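Local coordinates for uncharacterized protein (Staphylococcus aureus, PDB 4YBV), which is a hot-dog-fold thioesterase that probably hydrolyses the thioester bond of acyl-CoA or similar substrates, at residues 10-14 against 26-32; 85-91 against 103-109. The protein carries 1 engineered substitution. All blocks are in the same frame, centred on the assembly; numbering follows the deposited sequence.

Contact 1. Residues 10-14 against 26-32; sequences TFEMS and SMPVTDK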
ATOM      1  N   THR A  10     -13.958  -3.479 -22.699  1.00 27.09           N
ATOM      2  CA  THR A  10     -15.112  -3.735 -21.865  1.00 24.46           C
ATOM      3  C   THR A  10     -15.488  -2.488 -21.081  1.00 29.18           C
ATOM      4  O   THR A  10     -16.670  -2.201 -20.889  1.00 23.39           O
ATOM      5  CB  THR A  10     -14.838  -4.877 -20.865  1.00 23.98           C
ATOM      6  OG1 THR A  10     -14.445  -6.049 -21.577  1.00 22.19           O
ATOM      7  CG2 THR A  10     -16.071  -5.153 -20.040  1.00 24.14           C
ATOM      8  N   PHE A  11     -14.473  -1.730 -20.643  1.00 23.83           N
ATOM      9  CA  PHE A  11     -14.736  -0.556 -19.812  1.00 21.24           C
ATOM     10  C   PHE A  11     -14.919   0.697 -20.668  1.00 21.55           C
ATOM     11  O   PHE A  11     -15.130   1.766 -20.129  1.00 24.02           O
ATOM     12  CB  PHE A  11     -13.599  -0.304 -18.799  1.00 18.91           C
ATOM     13  CG  PHE A  11     -13.669  -1.190 -17.550  1.00 21.51           C
ATOM     14  CD1 PHE A  11     -14.623  -2.202 -17.452  1.00 24.04           C
ATOM     15  CD2 PHE A  11     -12.783  -0.999 -16.484  1.00 23.26           C
ATOM     16  CE1 PHE A  11     -14.688  -3.010 -16.296  1.00 27.88           C
ATOM     17  CE2 PHE A  11     -12.851  -1.806 -15.338  1.00 23.32           C
ATOM     18  CZ  PHE A  11     -13.803  -2.802 -15.250  1.00 21.54           C
ATOM     19  N   GLU A  12     -14.820   0.557 -21.982  1.00 24.57           N
ATOM     20  CA  GLU A  12     -14.958   1.713 -22.901  1.00 24.84           C
ATOM     21  C   GLU A  12     -13.961   2.818 -22.560  1.00 23.11           C
ATOM     22  O   GLU A  12     -14.336   4.001 -22.449  1.00 23.28           O
ATOM     23  CB  GLU A  12     -16.384   2.269 -22.857  1.00 22.28           C
ATOM     24  CG  GLU A  12     -17.430   1.228 -23.183  1.00 24.99           C
ATOM     25  CD  GLU A  12     -18.769   1.859 -23.460  1.00 35.58           C
ATOM     26  OE1 GLU A  12     -18.805   2.903 -24.151  1.00 40.05           O
ATOM     27  OE2 GLU A  12     -19.776   1.321 -22.967  1.00 42.78           O
ATOM     28  N   MET A  13     -12.708   2.411 -22.345  1.00 23.31           N
ATOM     29  CA  MET A  13     -11.621   3.339 -22.021  1.00 24.19           C
ATOM     30  C   MET A  13     -11.224   4.131 -23.245  1.00 26.66           C
ATOM     31  O   MET A  13     -11.136   3.567 -24.339  1.00 23.17           O
ATOM     32  CB  MET A  13     -10.392   2.593 -21.501  1.00 20.54           C
ATOM     33  CG  MET A  13     -10.650   1.798 -20.195  1.00 19.64           C
ATOM     34  SD  MET A  13      -9.074   1.241 -19.558  1.00 23.96           S
ATOM     35  CE  MET A  13      -9.648   0.137 -18.279  1.00 20.39           C
ATOM     36  N   SER A  14     -10.956   5.419 -23.071  1.00 26.11           N
ATOM     37  CA  SER A  14     -10.323   6.190 -24.168  1.00 30.03           C
ATOM     38  C   SER A  14      -9.126   6.989 -23.690  1.00 23.30           C
ATOM     39  O   SER A  14      -9.157   7.616 -22.633  1.00 26.76           O
ATOM     40  CB  SER A  14     -11.338   7.114 -24.863  1.00 31.66           C
ATOM     41  OG  SER A  14     -11.961   7.969 -23.924  1.00 38.80           O
ATOM     42  N   SER A  26      -9.745   7.957 -19.790  1.00 20.98           N
ATOM     43  CA  SER A  26     -11.035   8.113 -19.142  1.00 23.84           C
ATOM     44  C   SER A  26     -12.004   7.000 -19.544  1.00 22.69           C
ATOM     45  O   SER A  26     -11.733   6.216 -20.473  1.00 23.11           O
ATOM     46  CB  SER A  26     -11.653   9.494 -19.481  1.00 27.14           C
ATOM     47  OG  SER A  26     -11.787   9.658 -20.875  1.00 27.30           O
ATOM     48  N   MET A  27     -13.132   6.934 -18.853  1.00 21.48           N
ATOM     49  CA  MET A  27     -14.149   5.928 -19.171  1.00 22.03           C
ATOM     50  C   MET A  27     -15.463   6.363 -18.590  1.00 22.41           C
ATOM     51  O   MET A  27     -15.472   7.107 -17.604  1.00 24.52           O
ATOM     52  CB  MET A  27     -13.737   4.538 -18.636  1.00 18.82           C
ATOM     53  CG  MET A  27     -13.839   4.413 -17.120  1.00 24.69           C
ATOM     54  SD  MET A  27     -13.208   2.811 -16.488  1.00 23.36           S
ATOM     55  CE  MET A  27     -13.728   2.895 -14.814  1.00 24.61           C
ATOM     56  N   PRO A  28     -16.587   5.933 -19.205  1.00 24.05           N
ATOM     57  CA  PRO A  28     -17.933   6.261 -18.703  1.00 26.06           C
ATOM     58  C   PRO A  28     -18.330   5.452 -17.466  1.00 26.32           C
ATOM     59  O   PRO A  28     -18.032   4.274 -17.385  1.00 26.39           O
ATOM     60  CB  PRO A  28     -18.853   5.892 -19.871  1.00 29.45           C
ATOM     61  CG  PRO A  28     -18.121   4.814 -20.614  1.00 24.35           C
ATOM     62  CD  PRO A  28     -16.641   5.183 -20.476  1.00 25.37           C
ATOM     63  N   VAL A  29     -19.022   6.086 -16.533  1.00 28.16           N
ATOM     64  CA  VAL A  29     -19.537   5.369 -15.377  1.00 24.92           C
ATOM     65  C   VAL A  29     -20.884   4.798 -15.779  1.00 33.99           C
ATOM     66  O   VAL A  29     -21.877   5.534 -15.835  1.00 29.97           O
ATOM     67  CB  VAL A  29     -19.671   6.282 -14.163  1.00 23.33           C
ATOM     68  CG1 VAL A  29     -20.278   5.512 -12.972  1.00 23.11           C
ATOM     69  CG2 VAL A  29     -18.328   6.865 -13.806  1.00 26.11           C
ATOM     70  N   THR A  30     -20.908   3.500 -16.088  1.00 31.80           N
ATOM     71  CA  THR A  30     -22.127   2.823 -16.537  1.00 35.41           C
ATOM     72  C   THR A  30     -22.525   1.739 -15.534  1.00 36.76           C
ATOM     73  O   THR A  30     -21.745   1.433 -14.640  1.00 27.90           O
ATOM     74  CB  THR A  30     -21.932   2.206 -17.942  1.00 38.45           C
ATOM     75  OG1 THR A  30     -20.941   1.171 -17.889  1.00 38.68           O
ATOM     76  CG2 THR A  30     -21.467   3.279 -18.932  1.00 33.07           C
ATOM     77  N   ASP A  31     -23.742   1.189 -15.663  1.00 33.94           N
ATOM     78  CA  ASP A  31     -24.221   0.133 -14.769  1.00 32.97           C
ATOM     79  C   ASP A  31     -23.215  -1.007 -14.728  1.00 28.11           C
ATOM     80  O   ASP A  31     -22.984  -1.582 -13.676  1.00 32.10           O
ATOM     81  CB  ASP A  31     -25.595  -0.411 -15.207  1.00 36.38           C
ATOM     82  CG  ASP A  31     -26.730   0.599 -15.021  1.00 41.17           C
ATOM     83  OD1 ASP A  31     -26.730   1.363 -14.027  1.00 39.67           O
ATOM     84  OD2 ASP A  31     -27.623   0.632 -15.890  1.00 49.44           O
ATOM     85  N   LYS A  32     -22.633  -1.320 -15.889  1.00 29.12           N
ATOM     86  CA  LYS A  32     -21.608  -2.357 -16.052  1.00 29.85           C
ATOM     87  C   LYS A  32     -20.415  -2.292 -15.092  1.00 29.45           C
ATOM     88  O   LYS A  32     -19.862  -3.340 -14.756  1.00 25.91           O
ATOM     89  CB  LYS A  32     -21.040  -2.336 -17.489  1.00 33.76           C
ATOM     90  CG  LYS A  32     -21.622  -3.409 -18.404  1.00 42.40           C
ATOM     91  CD  LYS A  32     -21.270  -3.160 -19.876  1.00 39.89           C
ATOM     92  CE  LYS A  32     -19.787  -3.229 -20.147  1.00 38.90           C
ATOM     93  NZ  LYS A  32     -19.502  -2.821 -21.558  1.00 47.14           N
TER
HETATM   94  O   HOH W   1     -17.114   2.011 -18.328  1.00 26.70           O

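Contact 2. Residues 85-91 against 103-109; sequences RVTATAE and DIKIKND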
ATOM      1  N   ARG A  85     -18.188  10.688 -16.596  1.00 30.07           N
ATOM      2  CA  ARG A  85     -16.966   9.982 -16.954  1.00 28.83           C
ATOM      3  C   ARG A  85     -16.035  10.144 -15.803  1.00 26.00           C
ATOM      4  O   ARG A  85     -16.152  11.106 -15.055  1.00 29.08           O
ATOM      5  CB  ARG A  85     -16.326  10.526 -18.236  1.00 29.10           C
ATOM      6  CG  ARG A  85     -17.205  10.367 -19.466  1.00 31.18           C
ATOM      7  CD  ARG A  85     -16.493  10.900 -20.711  1.00 29.30           C
ATOM      8  NE  ARG A  85     -15.321  10.111 -21.100  1.00 25.41           N
ATOM      9  CZ  ARG A  85     -15.377   9.031 -21.872  1.00 25.05           C
ATOM     10  NH1 ARG A  85     -16.543   8.599 -22.305  1.00 29.81           N
ATOM     11  NH2 ARG A  85     -14.272   8.371 -22.207  1.00 28.34           N
ATOM     12  N   VAL A  86     -15.123   9.192 -15.640  1.00 23.80           N
ATOM     13  CA  VAL A  86     -14.004   9.380 -14.742  1.00 21.31           C
ATOM     14  C   VAL A  86     -12.729   9.389 -15.545  1.00 24.56           C
ATOM     15  O   VAL A  86     -12.606   8.716 -16.586  1.00 21.63           O
ATOM     16  CB  VAL A  86     -13.939   8.293 -13.648  1.00 25.55           C
ATOM     17  CG1 VAL A  86     -15.181   8.402 -12.788  1.00 26.39           C
ATOM     18  CG2 VAL A  86     -13.778   6.894 -14.257  1.00 20.21           C
ATOM     19  N   THR A  87     -11.772  10.156 -15.039  1.00 24.28           N
ATOM     20  CA  THR A  87     -10.526  10.384 -15.730  1.00 20.44           C
ATOM     21  C   THR A  87      -9.356  10.133 -14.825  1.00 19.48           C
ATOM     22  O   THR A  87      -9.243  10.676 -13.724  1.00 23.19           O
ATOM     23  CB  THR A  87     -10.441  11.847 -16.256  1.00 23.51           C
ATOM     24  OG1 THR A  87     -11.583  12.094 -17.066  1.00 26.21           O
ATOM     25  CG2 THR A  87      -9.172  12.012 -17.075  1.00 19.11           C
ATOM     26  N   ALA A  88      -8.464   9.301 -15.309  1.00 21.71           N
ATOM     27  CA  ALA A  88      -7.253   8.950 -14.600  1.00 22.16           C
ATOM     28  C   ALA A  88      -6.067   9.673 -15.232  1.00 21.01           C
ATOM     29  O   ALA A  88      -5.836   9.513 -16.424  1.00 20.82           O
ATOM     30  CB  ALA A  88      -7.041   7.482 -14.675  1.00 22.11           C
ATOM     31  N   THR A  89      -5.299  10.393 -14.413  1.00 22.39           N
ATOM     32  CA  THR A  89      -4.039  11.007 -14.827  1.00 23.64           C
ATOM     33  C   THR A  89      -2.880  10.331 -14.132  1.00 20.51           C
ATOM     34  O   THR A  89      -2.741  10.389 -12.899  1.00 24.75           O
ATOM     35  CB  THR A  89      -4.000  12.546 -14.532  1.00 25.07           C
ATOM     36  OG1 THR A  89      -5.131  13.163 -15.126  1.00 24.74           O
ATOM     37  CG2 THR A  89      -2.756  13.194 -15.108  1.00 26.70           C
ATOM     38  N   ALA A  90      -2.080   9.629 -14.923  1.00 18.01           N
ATOM     39  CA  ALA A  90      -0.901   8.965 -14.437  1.00 21.66           C
ATOM     40  C   ALA A  90       0.326   9.844 -14.752  1.00 25.04           C
ATOM     41  O   ALA A  90       0.567  10.159 -15.906  1.00 23.98           O
ATOM     42  CB  ALA A  90      -0.747   7.593 -15.070  1.00 19.95           C
ATOM     43  N   GLU A  91       1.095  10.210 -13.731  1.00 26.00           N
ATOM     44  CA  GLU A  91       2.350  10.943 -13.958  1.00 27.14           C
ATOM     45  C   GLU A  91       3.490  10.154 -13.345  1.00 26.18           C
ATOM     46  O   GLU A  91       3.385   9.709 -12.197  1.00 28.19           O
ATOM     47  CB  GLU A  91       2.295  12.351 -13.349  1.00 30.68           C
ATOM     48  CG  GLU A  91       0.964  13.084 -13.520  1.00 38.50           C
ATOM     49  CD  GLU A  91       0.888  14.376 -12.694  1.00 50.23           C
ATOM     50  OE1 GLU A  91       1.959  14.898 -12.314  1.00 49.65           O
ATOM     51  OE2 GLU A  91      -0.239  14.861 -12.424  1.00 47.40           O
ATOM     52  N   ASP A 103       2.434   7.887 -10.192  1.00 26.40           N
ATOM     53  CA  ASP A 103       1.407   8.491  -9.360  1.00 26.63           C
ATOM     54  C   ASP A 103       0.134   8.600 -10.192  1.00 27.09           C
ATOM     55  O   ASP A 103       0.210   9.047 -11.303  1.00 23.54           O
ATOM     56  CB  ASP A 103       1.858   9.869  -8.901  1.00 32.67           C
ATOM     57  CG  ASP A 103       1.182  10.305  -7.657  1.00 43.17           C
ATOM     58  OD1 ASP A 103       1.674   9.897  -6.580  1.00 52.29           O
ATOM     59  OD2 ASP A 103       0.181  11.047  -7.744  1.00 42.20           O
ATOM     60  N   ILE A 104      -1.021   8.161  -9.682  1.00 23.50           N
ATOM     61  CA  ILE A 104      -2.255   8.236 -10.465  1.00 24.10           C
ATOM     62  C   ILE A 104      -3.367   8.894  -9.671  1.00 25.19           C
ATOM     63  O   ILE A 104      -3.669   8.481  -8.554  1.00 25.82           O
ATOM     64  CB  ILE A 104      -2.764   6.852 -10.948  1.00 19.71           C
ATOM     65  CG1 ILE A 104      -1.668   6.002 -11.574  1.00 18.90           C
ATOM     66  CG2 ILE A 104      -3.895   7.013 -11.970  1.00 21.27           C
ATOM     67  CD1 ILE A 104      -1.131   4.936 -10.644  1.00 20.38           C
ATOM     68  N   LYS A 105      -3.980   9.921 -10.253  1.00 21.61           N
ATOM     69  CA  LYS A 105      -5.115  10.546  -9.618  1.00 24.38           C
ATOM     70  C   LYS A 105      -6.351  10.383 -10.506  1.00 25.82           C
ATOM     71  O   LYS A 105      -6.327  10.678 -11.693  1.00 27.97           O
ATOM     72  CB  LYS A 105      -4.815  12.020  -9.323  1.00 29.63           C
ATOM     73  CG  LYS A 105      -3.773  12.196  -8.191  1.00 34.42           C
ATOM     74  CD  LYS A 105      -3.478  13.684  -7.968  1.00 45.61           C
ATOM     75  CE  LYS A 105      -2.645  13.897  -6.713  1.00 52.77           C
ATOM     76  NZ  LYS A 105      -1.449  13.013  -6.667  1.00 52.79           N
ATOM     77  N   ILE A 106      -7.432   9.891  -9.927  1.00 20.97           N
ATOM     78  CA  ILE A 106      -8.648   9.629 -10.678  1.00 23.06           C
ATOM     79  C   ILE A 106      -9.761  10.475 -10.134  1.00 21.54           C
ATOM     80  O   ILE A 106     -10.069  10.437  -8.923  1.00 24.78           O
ATOM     81  CB  ILE A 106      -9.024   8.145 -10.642  1.00 25.46           C
ATOM     82  CG1 ILE A 106      -7.739   7.336 -10.911  1.00 23.60           C
ATOM     83  CG2 ILE A 106     -10.117   7.881 -11.658  1.00 24.39           C
ATOM     84  CD1 ILE A 106      -7.878   5.849 -11.030  1.00 25.27           C
ATOM     85  N   LYS A 107     -10.328  11.266 -11.052  1.00 23.86           N
ATOM     86  CA  LYS A 107     -11.332  12.271 -10.752  1.00 25.79           C
ATOM     87  C   LYS A 107     -12.621  12.035 -11.470  1.00 23.33           C
ATOM     88  O   LYS A 107     -12.628  11.441 -12.546  1.00 27.66           O
ATOM     89  CB  LYS A 107     -10.823  13.680 -11.130  1.00 28.06           C
ATOM     90  CG  LYS A 107      -9.582  14.096 -10.385  1.00 31.59           C
ATOM     91  CD  LYS A 107      -9.111  15.499 -10.750  1.00 29.02           C
ATOM     92  CE  LYS A 107      -7.936  15.870  -9.889  1.00 29.55           C
ATOM     93  NZ  LYS A 107      -7.368  17.172 -10.367  1.00 27.60           N
ATOM     94  N   ASN A 108     -13.720  12.528 -10.899  1.00 25.28           N
ATOM     95  CA  ASN A 108     -15.001  12.516 -11.609  1.00 26.89           C
ATOM     96  C   ASN A 108     -15.219  13.839 -12.364  1.00 32.51           C
ATOM     97  O   ASN A 108     -14.287  14.645 -12.472  1.00 30.19           O
ATOM     98  CB  ASN A 108     -16.192  12.231 -10.661  1.00 32.29           C
ATOM     99  CG  ASN A 108     -16.348  13.265  -9.530  1.00 37.98           C
ATOM    100  OD1 ASN A 108     -15.774  14.376  -9.556  1.00 32.98           O
ATOM    101  ND2 ASN A 108     -17.133  12.885  -8.516  1.00 35.72           N
ATOM    102  N   ASP A 109     -16.455  14.009 -12.851  1.00 33.66           N
ATOM    103  CA  ASP A 109     -16.987  15.168 -13.590  1.00 37.66           C
ATOM    104  C   ASP A 109     -16.998  16.481 -12.853  1.00 42.62           C
ATOM    105  O   ASP A 109     -17.107  17.545 -13.467  1.00 44.80           O
ATOM    106  CB  ASP A 109     -18.429  14.896 -13.994  1.00 40.06           C
ATOM    107  CG  ASP A 109     -18.514  14.280 -15.313  1.00 45.74           C
ATOM    108  OD1 ASP A 109     -19.657  14.009 -15.772  1.00 48.50           O
ATOM    109  OD2 ASP A 109     -17.418  14.066 -15.899  1.00 39.51           O
TER
HETATM  110  O   HOH W   2     -18.103  11.720 -13.200  1.00 36.59           O

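Contact 1. Residues 10-14 against 26-32
Met27 lies alongside Phe11, the two side chains pointing the same way, in the tightly packed half of this contact. Met27 SD comes within 3.8 Å of Phe11 CD2 and sits obliquely to the ring, a Met-aromatic contact. CG of Met27 stands between its own backbone N and carbonyl carbon (chi1 73°), and the extended chain beyond carries SD to the CB-CD2 side of Phe11. Phe11 and Met13 also pack on helix 42-60. Beside them, Ser14 and Ser26 form an antiparallel hydrogen-bonded pair. Ser14 N reaches Ser26 O at 2.8 Å, and Ser26 N returns to Ser14 O at 2.9 Å.

The other half is looser and turned to solvent, with Glu12 and Lys32 exposed. Glu12, with positive phi, follows helix 7-10 in a Schellman motif. Its CB rests 3.8 Å from Pro28 CD, the two side chains crossing at about a right angle. A water bridges Phe11 O and Pro28 O. Lys32, bent at chi3 (64°), brings NZ to Thr10 O at 3.0 Å, in the carbonyl plane. Thr10 OG1 hydrogen-bonds to Lys32 O of the second subunit. Glu12 OE2 is 4.4 Å from Lys32 NZ, so its attraction probably only supplements the ammonium bond to the helix-end carbonyl.

Contact 2. Residues 85-91 against 103-109
Ala88 and Ala90 are the low points of one strand, and Ile106 and Ile104 are the bulky side chains set against them on the other. Ile106 lays CG1 3.8 Å from Ala88 CB. Ile104 does the same, with CG1 3.9 Å from Ala90 CB. In both isoleucines CG1 stands anti to the carbonyl carbon (chi1 -45° in Ile106), which turns this branch over the small methyl group. The other branch, CG2, lies by the neighbouring threonine carbonyl: Ile106 CG2 is 3.6 Å from Thr87 O. Ile104 CG2 also reaches back diagonally to Ala88 CB, and Val86 extends the apolar row beside Ile106.

These strands are the two arms of an antiparallel beta hairpin in the hot-dog fold, whose sheet wraps round the long helix 42-60. The face with the alanines and isoleucines meets that helix: Ala88 touches Leu48 and Ile106 touches Ser45. Six backbone hydrogen bonds join the strands through the pairs Thr87-Lys107, Thr89-Lys105 and Glu91-Asp103.

Those residues put their side chains on the opposite face. There Lys105 leads away from the neighbouring strand, and its NZ makes a salt bridge to Asp103 OD2 at 2.8 Å. Asp103 also packs on Asp103 of the third subunit. Beyond Thr87 and Lys107 the chains stay close at Val86 and Asn108, then draw apart at Arg85 and Asp109. A water links them there, donating to Arg85 O and accepting from Asp109 N, each at 2.8 Å.

Contact 1 closes before contact 2 opens along the chain, and their centres lie about 13 Å apart. Both reach the same antiparallel sheet, where strand 22-28 is the neighbour of strand 85-95. Contact 1 is at the edge, where strand 14-19 begins, and contact 2 lies further in. A probable backbone hydrogen bond from Val86 N to Met27 O joins them. Arg85 NH2 probably bonds to Ser26 OG as well, on the face away from the helix. Helix 42-60 packs against both. The two contacts also face different partners in the four-chain assembly: the helix end and loops of contact 1 meet the second subunit, while Asp103 on the sheet of contact 2 meets the third.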